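Local coordinates for racemase (Pseudovibrio sp. JE062, PDB 3MKC), which belongs to the mandelate racemase / muconate lactonizing enzyme family of the enolase superfamily, pairing an N-terminal domain with a barrel-type C-terminal domain, at residues A[81-86]-A[109-114]; A[193-198]-A[210-215]; A[270-275]-A[298-303]; A[348-353]-A[380-385]. All coordinates share one frame; numbering follows the deposited sequence.

From the N terminus the four contacts follow one another in series, and none nests in or crosses another. Contact 1 closes a mostly helical loop of 22 residues in the N-terminal domain, joining helix 83-93 to helix 102-122. Contact 2 closes a short loop in a beta-alpha-beta unit of the barrel domain. It lies across the chain's centre from contact 1, about 38 Å between centres. Contact 3 closes a 22-residue loop through strand 283-284, joining successive barrel helices. It touches contact 1 through N84 and R299, which brings the N-terminal domain against the barrel domain. Contact 4 closes the last loop and brings two short C-terminal helices together beside strand 12-22.

Contact 1: A[81-86]-A[109-114]; sequences IEINAI and GIDMAL
I83 is the first residue of 81-86 to meet helix 102-122, just after E82 at the N-cap of helix 83-93. Its CG1 packs on L114 CB at 4.1 Å. The two side chains run past one another head to tail, and I83 CD1 lies 3.9 Å from L114 O. With CG2 anti to the backbone N (chi1, measured to CG1, is -49°), this methyl faces D111, I83 CG2 being 3.3 Å from D111 OD1.

The carbonyl of I83 is tied to the same oxygen through a water. That water donates to I83 O at 3.1 Å and to D111 OD1 at 2.8 Å. D111 OD1 also bonds to T295 OG1.

One turn on, I86 lays both CG2 and CD1 against L114 CD1, each at 4.1 Å. L114 thus meets I83 with its CB and I86 with one methyl.

No direct hydrogen bond joins the two segments. The interface is aliphatic, with one buried carboxylate beside the aliphatic side chains. From helix 102-122, D111 links to helix 83-93 through the water and to helix 293-306 of the barrel through T295. Both partners satisfy OD1, which is consistent with a buried acid lying against the I83 methyl.

Contact 2: A[193-198]-A[210-215]; sequences YYLREL and VDYLYR
L195 carries the apolar part of this contact, reaching from helix 188-202 toward V210 and Y212. L195 and V210 meet tip to tip. The closest methyls are L195 CD2 and V210 CG1, 3.8 Å apart, and V210 CG2 lies 4.0 Å from the same L195 CD2.

The other branch, L195 CD1, goes to the tyrosine. It lies 3.3 Å from Y212 OH and 3.9 Å from Y212 CE1, so the methyl sits by the phenol end of the ring. V210 also touches this ring: its CG1 rests 3.5 Å above one face, offset toward the rim. V210 CG1 stands anti to its own backbone N (chi1 -174°), which places this one methyl against both L195 and Y212.

No hydrogen bond crosses between the segments. Within 210-215, D211 OD1 accepts from L213 N at 2.8 Å, two residues on, which makes an Asx turn just past the strand. The amide approaches from above the carboxylate plane, 44° out of it, and the N-H...O angle is 150°.

Strand 175-179, helix 188-202 and strand 207-211 form a beta-alpha-beta unit of the barrel, and L195 seats the helix on the second strand. Strand 207-211 runs parallel between strands 175-179 and 236-238. Y212 also touches L225 and L226 of helix 219-228, the next helix in the chain.

Contact 3: A[270-275]-A[298-303]; sequences FEAEEW and RRITEM
The helices carrying A272 and I300 run nearly parallel, with their segment axes 10.1 Å apart and crossing at -20°. The backbones come nearest at A272 and I300, whose CA atoms are 6.8 Å apart.

A272 points toward the other helix. Its CB touches I300 CG2 at 4.0 Å. The same methyl meets the end of M303, with A272 CB also 4.0 Å from M303 CE.

M303 is modelled as selenomethionine and reaches across the gap. Its chain is extended as far as the selenium and then bends at chi3 (58°). The bend turns the terminal methyl onto the helix backbone, where M303 CE lies 3.7 Å from E273 N. The selenium rests on the aliphatic root of the glutamate, 3.6 Å from E273 CB. M303 also touches I276, one turn further along the same helix.

Both helices belong to the TIM-barrel-like C-terminal domain. Helix 268-277, strand 283-284 and helix 293-306 follow one another in the chain, so the contact joins successive helices of the barrel.

The glutamate chain lies roughly perpendicular to M303; with CG anti to the backbone N, E273 CG is 3.8 Å from M303 SE. The chain then bends at chi2 (-82°). The carboxylate therefore leads away from M303, and its OE2 bonds to T277 OG1 on the same helix. From the other helix, R299 makes a cation-pi contact with W87 of helix 83-93.

Contact 4: A[348-353]-A[380-385]; sequences GELRKY and QEFLAS
E349 O accepts from Y353 N at 2.8 Å, a bond of helix 349-353, and F382 CZ lies near the same oxygen, at a loose 4.2 Å from E349 O.

F382 is the side chain that reaches across. With its CG anti to the backbone N, the ring meets Y353 over one face and L350 at its edge. Over the face comes the CB of Y353, a CH-pi contact 3.8 Å from the F382 ring centroid and only 14° off the ring normal. L350 approaches near the ring plane, with L350 CD1 3.7 Å from F382 CE2.

The two short helices run roughly antiparallel, their segment axes at 151°. Both lie near the C-terminal end of the chain, where it packs against strand 12-22 of the N-terminal domain, as in other enolase-superfamily members. Y22 of that strand touches both E349 and F382, and V20 touches L350.

The two aromatic rings meet obliquely, with centroids 5.5 Å apart and planes at 56°. The closest carbons are Y353 CD2 and F382 CE1, at 3.5 Å. Y353 is exposed, whereas L350 on the ring's edge is buried.

N379, just before helix 380-384, reaches both residues of the aromatic pair. Its ND2 bonds to Y353 O, and its OD1 takes a weak bond from F382 N.

Contact 1: A[81-86]-A[109-114]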
# COMPACT_ATOMS: atom_id res chain seq x y z
N ILE A 81 -22.87 -0.57 -2.03
CA ILE A 81 -22.54 -0.73 -3.44
C ILE A 81 -22.14 0.58 -4.13
O ILE A 81 -21.42 0.56 -5.12
CB ILE A 81 -23.72 -1.38 -4.21
CG1 ILE A 81 -23.34 -1.60 -5.67
CG2 ILE A 81 -24.95 -0.50 -4.13
CD1 ILE A 81 -22.14 -2.50 -5.88
N GLU A 82 -22.60 1.72 -3.61
CA GLU A 82 -22.27 3.01 -4.21
C GLU A 82 -20.97 3.54 -3.61
O GLU A 82 -20.93 4.64 -3.05
CB GLU A 82 -23.40 4.02 -3.96
CG GLU A 82 -24.78 3.53 -4.37
CD GLU A 82 -25.79 4.65 -4.46
OE1 GLU A 82 -26.06 5.29 -3.43
OE2 GLU A 82 -26.31 4.89 -5.56
N ILE A 83 -19.91 2.76 -3.74
CA ILE A 83 -18.62 3.13 -3.18
C ILE A 83 -18.07 4.45 -3.70
O ILE A 83 -17.56 5.25 -2.93
CB ILE A 83 -17.57 2.04 -3.43
CG1 ILE A 83 -18.15 0.68 -3.01
CG2 ILE A 83 -16.31 2.34 -2.64
CD1 ILE A 83 -17.21 -0.49 -3.20
N ASN A 84 -18.19 4.67 -5.00
CA ASN A 84 -17.70 5.90 -5.62
C ASN A 84 -18.43 7.13 -5.09
O ASN A 84 -17.81 8.16 -4.80
CB ASN A 84 -17.85 5.80 -7.14
CG ASN A 84 -17.30 7.01 -7.86
OD1 ASN A 84 -18.06 7.86 -8.34
ND2 ASN A 84 -15.98 7.09 -7.95
N ALA A 85 -19.75 7.03 -4.99
CA ALA A 85 -20.56 8.14 -4.51
C ALA A 85 -20.34 8.42 -3.03
O ALA A 85 -20.31 9.57 -2.61
CB ALA A 85 -22.04 7.86 -4.78
N ILE A 86 -20.18 7.37 -2.23
CA ILE A 86 -19.96 7.55 -0.80
C ILE A 86 -18.60 8.22 -0.59
O ILE A 86 -18.43 9.06 0.29
CB ILE A 86 -20.00 6.21 -0.06
CG1 ILE A 86 -21.38 5.58 -0.24
CG2 ILE A 86 -19.70 6.42 1.43
CD1 ILE A 86 -21.49 4.16 0.26
N GLY A 109 -9.49 3.86 5.05
CA GLY A 109 -9.94 2.65 5.73
C GLY A 109 -11.40 2.35 5.46
O GLY A 109 -11.79 1.19 5.30
N ILE A 110 -12.23 3.39 5.44
CA ILE A 110 -13.64 3.19 5.18
C ILE A 110 -13.85 2.72 3.74
O ILE A 110 -14.64 1.82 3.49
CB ILE A 110 -14.46 4.49 5.43
CG1 ILE A 110 -14.33 4.90 6.91
CG2 ILE A 110 -15.92 4.27 5.07
CD1 ILE A 110 -15.00 6.22 7.24
N ASP A 111 -13.12 3.32 2.79
CA ASP A 111 -13.27 2.93 1.39
C ASP A 111 -12.96 1.44 1.20
O ASP A 111 -13.69 0.72 0.53
CB ASP A 111 -12.34 3.75 0.50
CG ASP A 111 -12.48 3.38 -0.96
OD1 ASP A 111 -13.52 3.71 -1.57
OD2 ASP A 111 -11.53 2.77 -1.51
N MSE A 112 -11.86 1.01 1.80
CA MSE A 112 -11.43 -0.38 1.72
C MSE A 112 -12.50 -1.30 2.28
O MSE A 112 -12.80 -2.35 1.71
CB MSE A 112 -10.13 -0.56 2.51
CG MSE A 112 -9.45 -1.89 2.30
SE MSE A 112 -7.80 -1.98 3.28
CE MSE A 112 -7.30 -0.12 3.07
N ALA A 113 -13.08 -0.90 3.41
CA ALA A 113 -14.11 -1.71 4.06
C ALA A 113 -15.39 -1.82 3.23
O ALA A 113 -16.14 -2.79 3.36
CB ALA A 113 -14.43 -1.14 5.43
N LEU A 114 -15.65 -0.84 2.38
CA LEU A 114 -16.84 -0.88 1.55
C LEU A 114 -16.71 -1.94 0.47
O LEU A 114 -17.68 -2.58 0.09
CB LEU A 114 -17.12 0.48 0.91
CG LEU A 114 -17.59 1.55 1.90
CD1 LEU A 114 -17.75 2.87 1.18
CD2 LEU A 114 -18.91 1.12 2.54
O HOH W 1 -15.82 4.88 -0.45

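Contact 2: A[193-198]-A[210-215]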
# COMPACT_ATOMS: atom_id res chain seq x y z
N TYR A 193 28.61 0.00 -3.29
CA TYR A 193 29.28 -1.26 -2.99
C TYR A 193 28.25 -2.23 -2.44
O TYR A 193 28.15 -3.38 -2.87
CB TYR A 193 30.38 -1.03 -1.95
CG TYR A 193 30.91 -2.31 -1.34
CD1 TYR A 193 31.70 -3.18 -2.08
CD2 TYR A 193 30.56 -2.66 -0.03
CE1 TYR A 193 32.14 -4.38 -1.53
CE2 TYR A 193 31.00 -3.87 0.52
CZ TYR A 193 31.79 -4.72 -0.24
OH TYR A 193 32.21 -5.92 0.29
N TYR A 194 27.49 -1.74 -1.47
CA TYR A 194 26.44 -2.50 -0.80
C TYR A 194 25.47 -3.14 -1.79
O TYR A 194 25.24 -4.35 -1.76
CB TYR A 194 25.69 -1.54 0.13
CG TYR A 194 24.47 -2.09 0.82
CD1 TYR A 194 24.57 -3.12 1.75
CD2 TYR A 194 23.21 -1.52 0.60
CE1 TYR A 194 23.45 -3.57 2.45
CE2 TYR A 194 22.09 -1.96 1.29
CZ TYR A 194 22.22 -2.98 2.21
OH TYR A 194 21.11 -3.41 2.91
N LEU A 195 24.89 -2.32 -2.66
CA LEU A 195 23.94 -2.80 -3.63
C LEU A 195 24.58 -3.77 -4.60
O LEU A 195 23.94 -4.68 -5.10
CB LEU A 195 23.31 -1.62 -4.37
CG LEU A 195 22.55 -0.66 -3.46
CD1 LEU A 195 21.96 0.48 -4.28
CD2 LEU A 195 21.43 -1.40 -2.73
N ARG A 196 25.87 -3.58 -4.87
CA ARG A 196 26.56 -4.48 -5.78
C ARG A 196 26.71 -5.85 -5.14
O ARG A 196 26.60 -6.88 -5.81
CB ARG A 196 27.94 -3.92 -6.14
CG ARG A 196 27.88 -2.83 -7.19
CD ARG A 196 29.23 -2.17 -7.41
NE ARG A 196 29.16 -1.22 -8.52
CZ ARG A 196 28.86 -1.58 -9.76
NH1 ARG A 196 28.62 -2.85 -10.04
NH2 ARG A 196 28.78 -0.67 -10.72
N GLU A 197 26.94 -5.86 -3.83
CA GLU A 197 27.09 -7.12 -3.11
C GLU A 197 25.77 -7.86 -3.01
O GLU A 197 25.72 -9.08 -3.18
CB GLU A 197 27.67 -6.88 -1.71
CG GLU A 197 29.07 -6.31 -1.74
CD GLU A 197 30.04 -7.18 -2.52
OE1 GLU A 197 30.31 -8.32 -2.08
OE2 GLU A 197 30.53 -6.72 -3.57
N LEU A 198 24.70 -7.13 -2.75
CA LEU A 198 23.39 -7.75 -2.63
C LEU A 198 22.93 -8.30 -3.97
O LEU A 198 22.34 -9.38 -4.03
CB LEU A 198 22.37 -6.73 -2.10
CG LEU A 198 22.62 -6.22 -0.69
CD1 LEU A 198 21.47 -5.33 -0.24
CD2 LEU A 198 22.77 -7.39 0.27
N VAL A 210 15.17 -0.97 -4.78
CA VAL A 210 15.91 -0.39 -3.66
C VAL A 210 15.21 0.80 -3.02
O VAL A 210 14.76 1.72 -3.72
CB VAL A 210 17.33 0.06 -4.10
CG1 VAL A 210 18.13 0.52 -2.88
CG2 VAL A 210 18.04 -1.09 -4.81
N ASP A 211 15.12 0.77 -1.70
CA ASP A 211 14.51 1.83 -0.91
C ASP A 211 15.65 2.54 -0.20
O ASP A 211 16.29 1.97 0.69
CB ASP A 211 13.53 1.23 0.11
CG ASP A 211 12.91 2.27 1.04
OD1 ASP A 211 13.21 3.47 0.90
OD2 ASP A 211 12.12 1.87 1.91
N TYR A 212 15.92 3.78 -0.59
CA TYR A 212 17.01 4.54 0.01
C TYR A 212 16.60 5.26 1.29
O TYR A 212 17.41 5.93 1.93
CB TYR A 212 17.57 5.51 -1.03
CG TYR A 212 18.20 4.80 -2.22
CD1 TYR A 212 19.55 4.46 -2.23
CD2 TYR A 212 17.43 4.45 -3.32
CE1 TYR A 212 20.12 3.77 -3.31
CE2 TYR A 212 17.98 3.77 -4.40
CZ TYR A 212 19.32 3.43 -4.39
OH TYR A 212 19.87 2.75 -5.46
N LEU A 213 15.33 5.10 1.67
CA LEU A 213 14.79 5.69 2.88
C LEU A 213 15.06 7.17 3.12
O LEU A 213 15.38 7.58 4.24
CB LEU A 213 15.24 4.88 4.10
CG LEU A 213 14.57 3.51 4.23
CD1 LEU A 213 15.36 2.62 5.19
CD2 LEU A 213 13.14 3.70 4.70
N TYR A 214 14.96 7.97 2.06
CA TYR A 214 15.13 9.41 2.17
C TYR A 214 16.44 9.88 2.79
O TYR A 214 16.46 10.85 3.54
CB TYR A 214 13.95 9.97 2.96
CG TYR A 214 12.60 9.54 2.42
CD1 TYR A 214 12.12 10.07 1.23
CD2 TYR A 214 11.83 8.57 3.07
CE1 TYR A 214 10.91 9.66 0.69
CE2 TYR A 214 10.62 8.14 2.54
CZ TYR A 214 10.17 8.69 1.34
OH TYR A 214 8.98 8.27 0.79
N ARG A 215 17.54 9.21 2.46
CA ARG A 215 18.82 9.62 3.04
C ARG A 215 19.51 10.74 2.26
O ARG A 215 20.51 11.27 2.72
CB ARG A 215 19.76 8.41 3.14
CG ARG A 215 20.20 7.85 1.81
CD ARG A 215 20.96 6.52 1.95
NE ARG A 215 22.25 6.64 2.63
CZ ARG A 215 22.44 6.42 3.93
NH1 ARG A 215 21.42 6.09 4.71
NH2 ARG A 215 23.65 6.53 4.46

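Contact 3: A[270-275]-A[298-303]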
# COMPACT_ATOMS: atom_id res chain seq x y z
N PHE A 270 -4.80 14.10 -6.48
CA PHE A 270 -4.31 15.45 -6.76
C PHE A 270 -2.81 15.53 -6.54
O PHE A 270 -2.08 16.17 -7.31
CB PHE A 270 -5.05 16.45 -5.87
CG PHE A 270 -6.54 16.37 -6.03
CD1 PHE A 270 -7.13 16.56 -7.27
CD2 PHE A 270 -7.36 16.07 -4.95
CE1 PHE A 270 -8.51 16.45 -7.45
CE2 PHE A 270 -8.74 15.94 -5.11
CZ PHE A 270 -9.31 16.13 -6.36
N GLU A 271 -2.33 14.90 -5.47
CA GLU A 271 -0.90 14.90 -5.20
C GLU A 271 -0.26 13.97 -6.21
O GLU A 271 0.81 14.25 -6.72
CB GLU A 271 -0.59 14.42 -3.77
CG GLU A 271 -0.99 15.45 -2.73
CD GLU A 271 -0.45 15.16 -1.34
OE1 GLU A 271 0.28 14.17 -1.16
OE2 GLU A 271 -0.77 15.95 -0.43
N ALA A 272 -0.93 12.85 -6.50
CA ALA A 272 -0.38 11.91 -7.47
C ALA A 272 -0.18 12.56 -8.83
O ALA A 272 0.83 12.34 -9.49
CB ALA A 272 -1.30 10.69 -7.61
N GLU A 273 -1.14 13.37 -9.27
CA GLU A 273 -1.03 14.03 -10.56
C GLU A 273 0.21 14.92 -10.59
O GLU A 273 0.90 14.98 -11.60
CB GLU A 273 -2.29 14.85 -10.85
CG GLU A 273 -2.27 15.57 -12.20
CD GLU A 273 -1.49 16.88 -12.16
OE1 GLU A 273 -1.68 17.65 -11.19
OE2 GLU A 273 -0.71 17.15 -13.10
N GLU A 274 0.48 15.62 -9.48
CA GLU A 274 1.64 16.50 -9.43
C GLU A 274 2.92 15.66 -9.50
O GLU A 274 3.91 16.06 -10.12
CB GLU A 274 1.61 17.36 -8.16
CG GLU A 274 2.76 18.33 -8.03
CD GLU A 274 2.67 19.22 -6.80
OE1 GLU A 274 2.09 18.79 -5.79
OE2 GLU A 274 3.21 20.35 -6.85
N TRP A 275 2.92 14.49 -8.87
CA TRP A 275 4.10 13.64 -8.94
C TRP A 275 4.33 13.22 -10.39
O TRP A 275 5.47 13.12 -10.84
CB TRP A 275 3.92 12.38 -8.10
CG TRP A 275 4.28 12.58 -6.67
CD1 TRP A 275 3.43 12.88 -5.65
CD2 TRP A 275 5.59 12.50 -6.10
NE1 TRP A 275 4.14 12.98 -4.47
CE2 TRP A 275 5.46 12.75 -4.72
CE3 TRP A 275 6.87 12.23 -6.63
CZ2 TRP A 275 6.56 12.74 -3.85
CZ3 TRP A 275 7.96 12.23 -5.76
CH2 TRP A 275 7.80 12.48 -4.38
N ARG A 298 -7.75 3.48 -8.02
CA ARG A 298 -8.22 3.19 -9.37
C ARG A 298 -8.10 4.45 -10.23
O ARG A 298 -7.65 4.39 -11.37
CB ARG A 298 -9.67 2.71 -9.36
CG ARG A 298 -10.17 2.32 -10.73
CD ARG A 298 -11.64 1.93 -10.71
NE ARG A 298 -12.01 1.25 -11.95
CZ ARG A 298 -13.22 0.75 -12.19
NH1 ARG A 298 -14.18 0.84 -11.29
NH2 ARG A 298 -13.45 0.14 -13.35
N ARG A 299 -8.53 5.59 -9.69
CA ARG A 299 -8.43 6.83 -10.46
C ARG A 299 -6.97 7.16 -10.72
O ARG A 299 -6.60 7.57 -11.82
CB ARG A 299 -9.11 7.99 -9.73
CG ARG A 299 -10.62 7.96 -9.87
CD ARG A 299 -11.26 9.21 -9.31
NE ARG A 299 -11.25 9.23 -7.85
CZ ARG A 299 -12.35 9.08 -7.11
NH1 ARG A 299 -13.52 8.88 -7.68
NH2 ARG A 299 -12.26 9.15 -5.78
N ILE A 300 -6.16 6.97 -9.69
CA ILE A 300 -4.74 7.25 -9.79
C ILE A 300 -4.06 6.36 -10.83
O ILE A 300 -3.23 6.83 -11.61
CB ILE A 300 -4.06 7.02 -8.43
CG1 ILE A 300 -4.53 8.09 -7.45
CG2 ILE A 300 -2.54 6.99 -8.59
CD1 ILE A 300 -4.05 7.87 -6.03
N THR A 301 -4.42 5.08 -10.85
CA THR A 301 -3.79 4.17 -11.80
C THR A 301 -4.20 4.40 -13.25
O THR A 301 -3.37 4.29 -14.15
CB THR A 301 -4.07 2.71 -11.40
OG1 THR A 301 -3.62 2.50 -10.06
CG2 THR A 301 -3.30 1.76 -12.32
N GLU A 302 -5.47 4.71 -13.48
CA GLU A 302 -5.92 4.92 -14.85
C GLU A 302 -5.26 6.18 -15.39
O GLU A 302 -4.93 6.24 -16.56
CB GLU A 302 -7.46 5.03 -14.91
CG GLU A 302 -8.14 3.72 -14.47
CD GLU A 302 -9.63 3.66 -14.78
OE1 GLU A 302 -10.30 4.71 -14.86
OE2 GLU A 302 -10.15 2.53 -14.93
N MSE A 303 -5.05 7.16 -14.51
CA MSE A 303 -4.38 8.40 -14.91
C MSE A 303 -2.92 8.07 -15.19
O MSE A 303 -2.32 8.56 -16.16
CB MSE A 303 -4.47 9.44 -13.78
CG MSE A 303 -3.54 10.67 -13.96
SE MSE A 303 -3.69 12.06 -12.63
CE MSE A 303 -3.28 11.03 -11.12

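Contact 4: A[348-353]-A[380-385]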
# COMPACT_ATOMS: atom_id res chain seq x y z
N GLY A 348 6.39 -9.75 12.27
CA GLY A 348 5.29 -8.86 12.59
C GLY A 348 4.08 -9.66 12.99
O GLY A 348 3.32 -10.13 12.14
N GLU A 349 3.89 -9.81 14.30
CA GLU A 349 2.76 -10.56 14.84
C GLU A 349 1.43 -10.06 14.28
O GLU A 349 0.57 -10.85 13.90
CB GLU A 349 2.74 -10.44 16.37
CG GLU A 349 3.87 -11.14 17.12
CD GLU A 349 5.23 -10.48 16.94
OE1 GLU A 349 5.28 -9.24 16.83
OE2 GLU A 349 6.24 -11.21 16.92
N LEU A 350 1.27 -8.74 14.24
CA LEU A 350 0.04 -8.13 13.75
C LEU A 350 -0.24 -8.54 12.31
O LEU A 350 -1.35 -8.95 11.97
CB LEU A 350 0.15 -6.61 13.86
CG LEU A 350 -1.13 -5.87 14.22
CD1 LEU A 350 -1.73 -6.44 15.50
CD2 LEU A 350 -0.82 -4.40 14.38
N ARG A 351 0.78 -8.42 11.46
CA ARG A 351 0.65 -8.78 10.05
C ARG A 351 0.33 -10.27 9.91
O ARG A 351 -0.39 -10.69 9.00
CB ARG A 351 1.95 -8.48 9.31
CG ARG A 351 2.01 -9.10 7.91
CD ARG A 351 0.98 -8.47 6.99
NE ARG A 351 0.95 -9.11 5.68
CZ ARG A 351 0.34 -10.26 5.42
NH1 ARG A 351 -0.30 -10.91 6.39
NH2 ARG A 351 0.37 -10.77 4.20
N LYS A 352 0.87 -11.07 10.83
CA LYS A 352 0.66 -12.51 10.79
C LYS A 352 -0.66 -13.04 11.35
O LYS A 352 -1.27 -13.94 10.76
CB LYS A 352 1.80 -13.22 11.52
CG LYS A 352 3.17 -13.07 10.89
CD LYS A 352 4.17 -13.91 11.67
CE LYS A 352 5.54 -13.93 11.01
NZ LYS A 352 6.45 -14.86 11.73
N TYR A 353 -1.12 -12.49 12.47
CA TYR A 353 -2.34 -12.99 13.11
C TYR A 353 -3.65 -12.20 13.08
O TYR A 353 -4.70 -12.78 13.35
CB TYR A 353 -2.04 -13.30 14.58
CG TYR A 353 -0.69 -13.90 14.86
CD1 TYR A 353 -0.29 -15.11 14.28
CD2 TYR A 353 0.20 -13.28 15.75
CE1 TYR A 353 0.95 -15.68 14.57
CE2 TYR A 353 1.44 -13.84 16.04
CZ TYR A 353 1.81 -15.04 15.46
OH TYR A 353 3.03 -15.59 15.76
N GLN A 380 -10.62 -13.19 16.24
CA GLN A 380 -11.08 -12.76 17.56
C GLN A 380 -10.20 -13.15 18.74
O GLN A 380 -9.96 -12.32 19.63
CB GLN A 380 -12.51 -13.25 17.80
CG GLN A 380 -13.47 -12.90 16.68
CD GLN A 380 -14.91 -13.23 17.02
OE1 GLN A 380 -15.22 -14.34 17.46
NE2 GLN A 380 -15.81 -12.27 16.81
N GLU A 381 -9.72 -14.39 18.78
CA GLU A 381 -8.86 -14.82 19.88
C GLU A 381 -7.66 -13.89 20.00
O GLU A 381 -7.23 -13.54 21.10
CB GLU A 381 -8.36 -16.25 19.68
CG GLU A 381 -9.42 -17.33 19.81
CD GLU A 381 -8.80 -18.72 19.99
OE1 GLU A 381 -8.00 -19.14 19.13
OE2 GLU A 381 -9.12 -19.39 21.00
N PHE A 382 -7.11 -13.49 18.86
CA PHE A 382 -5.95 -12.62 18.85
C PHE A 382 -6.29 -11.23 19.39
O PHE A 382 -5.57 -10.70 20.23
CB PHE A 382 -5.39 -12.49 17.44
CG PHE A 382 -4.13 -11.70 17.38
CD1 PHE A 382 -2.96 -12.20 17.95
CD2 PHE A 382 -4.10 -10.44 16.78
CE1 PHE A 382 -1.79 -11.46 17.94
CE2 PHE A 382 -2.93 -9.69 16.77
CZ PHE A 382 -1.77 -10.20 17.35
N LEU A 383 -7.38 -10.65 18.89
CA LEU A 383 -7.80 -9.33 19.34
C LEU A 383 -8.07 -9.33 20.83
O LEU A 383 -7.51 -8.53 21.57
CB LEU A 383 -9.07 -8.90 18.61
CG LEU A 383 -8.91 -8.20 17.27
CD1 LEU A 383 -10.28 -7.83 16.74
CD2 LEU A 383 -8.05 -6.95 17.43
N ALA A 384 -8.93 -10.24 21.26
CA ALA A 384 -9.29 -10.35 22.67
C ALA A 384 -8.06 -10.49 23.55
O ALA A 384 -8.07 -10.03 24.69
CB ALA A 384 -10.23 -11.54 22.87
N SER A 385 -7.01 -11.11 23.03
CA SER A 385 -5.78 -11.29 23.80
C SER A 385 -5.04 -9.97 23.90
O SER A 385 -3.96 -9.90 24.50
CB SER A 385 -4.88 -12.34 23.14
OG SER A 385 -4.19 -11.79 22.03